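Local coordinates for glucokinase (Streptomyces griseus, PDB 3VGL), which probably phosphorylates D-glucose at the expense of ATP to give glucose 6-phosphate, as a zinc-containing kinase of the ROK family, at residues V269-P272 with I273-S276. Numbering follows the deposited sequence.
Sequences VLDP and IRKS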
ATOM      1  N   VAL A 269       0.032  21.378  16.627  1.00 19.79           N
ATOM      2  CA  VAL A 269      -0.043  19.984  16.154  1.00 18.19           C
ATOM      3  C   VAL A 269      -1.441  19.375  16.321  1.00 18.55           C
ATOM      4  O   VAL A 269      -1.868  18.593  15.474  1.00 16.59           O
ATOM      5  CB  VAL A 269       1.081  19.118  16.796  1.00 18.25           C
ATOM      6  CG1 VAL A 269       0.932  19.020  18.313  1.00 18.86           C
ATOM      7  CG2 VAL A 269       1.146  17.733  16.163  1.00 17.45           C
ATOM      8  N   LEU A 270      -2.171  19.754  17.376  1.00 17.84           N
ATOM      9  CA  LEU A 270      -3.483  19.143  17.606  1.00 18.28           C
ATOM     10  C   LEU A 270      -4.536  19.529  16.563  1.00 18.38           C
ATOM     11  O   LEU A 270      -5.389  18.698  16.198  1.00 17.62           O
ATOM     12  CB  LEU A 270      -4.017  19.415  19.020  1.00 18.79           C
ATOM     13  CG  LEU A 270      -3.827  18.337  20.083  1.00 17.76           C
ATOM     14  CD1 LEU A 270      -4.679  17.097  19.762  1.00 17.22           C
ATOM     15  CD2 LEU A 270      -2.341  17.956  20.238  1.00 19.21           C
ATOM     16  N   ASP A 271      -4.498  20.773  16.079  1.00 19.65           N
ATOM     17  CA  ASP A 271      -5.498  21.213  15.109  1.00 20.46           C
ATOM     18  C   ASP A 271      -5.426  20.420  13.791  1.00 19.07           C
ATOM     19  O   ASP A 271      -6.446  19.879  13.369  1.00 18.70           O
ATOM     20  CB  ASP A 271      -5.434  22.734  14.903  1.00 22.69           C
ATOM     21  CG  ASP A 271      -6.437  23.233  13.862  1.00 27.09           C
ATOM     22  OD1 ASP A 271      -7.660  23.229  14.130  1.00 31.08           O
ATOM     23  OD2 ASP A 271      -5.995  23.635  12.765  1.00 32.14           O
ATOM     24  N   PRO A 272      -4.214  20.279  13.183  1.00 18.75           N
ATOM     25  CA  PRO A 272      -4.187  19.425  11.991  1.00 17.51           C
ATOM     26  C   PRO A 272      -4.528  17.969  12.289  1.00 15.99           C
ATOM     27  O   PRO A 272      -5.156  17.322  11.448  1.00 15.53           O
ATOM     28  CB  PRO A 272      -2.745  19.551  11.473  1.00 17.60           C
ATOM     29  CG  PRO A 272      -1.969  20.273  12.554  1.00 21.00           C
ATOM     30  CD  PRO A 272      -2.976  21.060  13.328  1.00 18.59           C
ATOM     31  N   ILE A 273      -4.138  17.459  13.461  1.00 15.67           N
ATOM     32  CA  ILE A 273      -4.469  16.049  13.784  1.00 14.64           C
ATOM     33  C   ILE A 273      -5.989  15.865  13.911  1.00 14.99           C
ATOM     34  O   ILE A 273      -6.570  14.921  13.362  1.00 14.20           O
ATOM     35  CB  ILE A 273      -3.751  15.576  15.048  1.00 14.81           C
ATOM     36  CG1 ILE A 273      -2.259  15.446  14.732  1.00 14.79           C
ATOM     37  CG2 ILE A 273      -4.315  14.240  15.504  1.00 14.08           C
ATOM     38  CD1 ILE A 273      -1.371  14.962  15.939  1.00 15.30           C
ATOM     39  N   ARG A 274      -6.627  16.800  14.615  1.00 15.39           N
ATOM     40  CA  ARG A 274      -8.085  16.762  14.792  1.00 15.87           C
ATOM     41  C   ARG A 274      -8.834  16.831  13.464  1.00 16.11           C
ATOM     42  O   ARG A 274      -9.792  16.076  13.232  1.00 15.75           O
ATOM     43  CB  ARG A 274      -8.528  17.909  15.719  1.00 16.42           C
ATOM     44  CG  ARG A 274      -9.974  17.795  16.187  1.00 17.95           C
ATOM     45  CD  ARG A 274     -10.324  18.994  17.115  1.00 19.02           C
ATOM     46  NE  ARG A 274      -9.486  19.044  18.316  1.00 19.99           N
ATOM     47  CZ  ARG A 274      -8.540  19.959  18.546  1.00 18.69           C
ATOM     48  NH1 ARG A 274      -8.320  20.937  17.662  1.00 21.65           N
ATOM     49  NH2 ARG A 274      -7.828  19.925  19.667  1.00 20.21           N
ATOM     50  N   LYS A 275      -8.411  17.754  12.603  1.00 17.22           N
ATOM     51  CA  LYS A 275      -9.042  17.916  11.286  1.00 18.68           C
ATOM     52  C   LYS A 275      -8.873  16.634  10.461  1.00 17.32           C
ATOM     53  O   LYS A 275      -9.806  16.156   9.818  1.00 17.06           O
ATOM     54  CB  LYS A 275      -8.466  19.135  10.567  1.00 19.94           C
ATOM     55  CG  LYS A 275      -9.002  20.478  11.090  1.00 23.72           C
ATOM     56  CD  LYS A 275      -8.215  21.636  10.522  1.00 28.94           C
ATOM     57  CE  LYS A 275      -8.913  22.944  10.834  1.00 32.44           C
ATOM     58  NZ  LYS A 275      -8.002  24.085  10.548  1.00 36.86           N
ATOM     59  N   SER A 276      -7.679  16.057  10.515  1.00 15.85           N
ATOM     60  CA  SER A 276      -7.441  14.793   9.824  1.00 14.52           C
ATOM     61  C   SER A 276      -8.318  13.644  10.355  1.00 13.64           C
ATOM     62  O   SER A 276      -8.906  12.888   9.580  1.00 13.74           O
ATOM     63  CB  SER A 276      -5.974  14.418   9.967  1.00 13.93           C
ATOM     64  OG  SER A 276      -5.762  13.159   9.341  1.00 15.57           O
TER
HETATM   65  O   HOH W   1      -9.263  21.539  14.884  1.00 25.71           O
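Asp271 sets its CG opposite the backbone N (chi1 178°) while Lys275, one turn later, directs CG away from its carbonyl carbon and then runs out extended, and the two torsions together bring carboxylate and ammonium together. The result is a textbook i to i+4 salt bridge along a helix: Lys275 NZ reaches Asp271 OD2 at 3.0 Å, on the syn lone pair, with the two side chains crossing at a slant. Asp271 OD1 lies 4.3 Å from Arg274 NH1, too far for a direct bridge. A water in the plane of the guanidinium accepts from Arg274 NH1 at 3.0 Å, but its approach to Asp271 OD1, at 2.4 Å, is unusually short, which leaves a water bridge between the two doubtful. Leu270 O lies above one face of the Arg274 guanidinium, 3.9 Å from its plane and displaced toward the rim, and Arg274 NH2 pairs with Glu267 and the carbonyl of Val292. Along the backbone, four successive i to i+4 bonds run from Ile273 N to Val269 O through Ser276 N to Pro272 O, although Pro272, lacking an N-H, kinks the helix. On the buried side Val269 CG2 and Ile273 CD1 pack alongside each other at 3.8 Å, facing helix 227-251, whereas Leu270 meets strand 291-294, as befits the helix of a beta-alpha-beta crossover. With an alanine at Asp271, Lys275 would probably lose its mate in this contact and its ammonium would be freer to move. Two positive groups close to one carboxylate, one bridged and one merely near, would probably favour its ionised form.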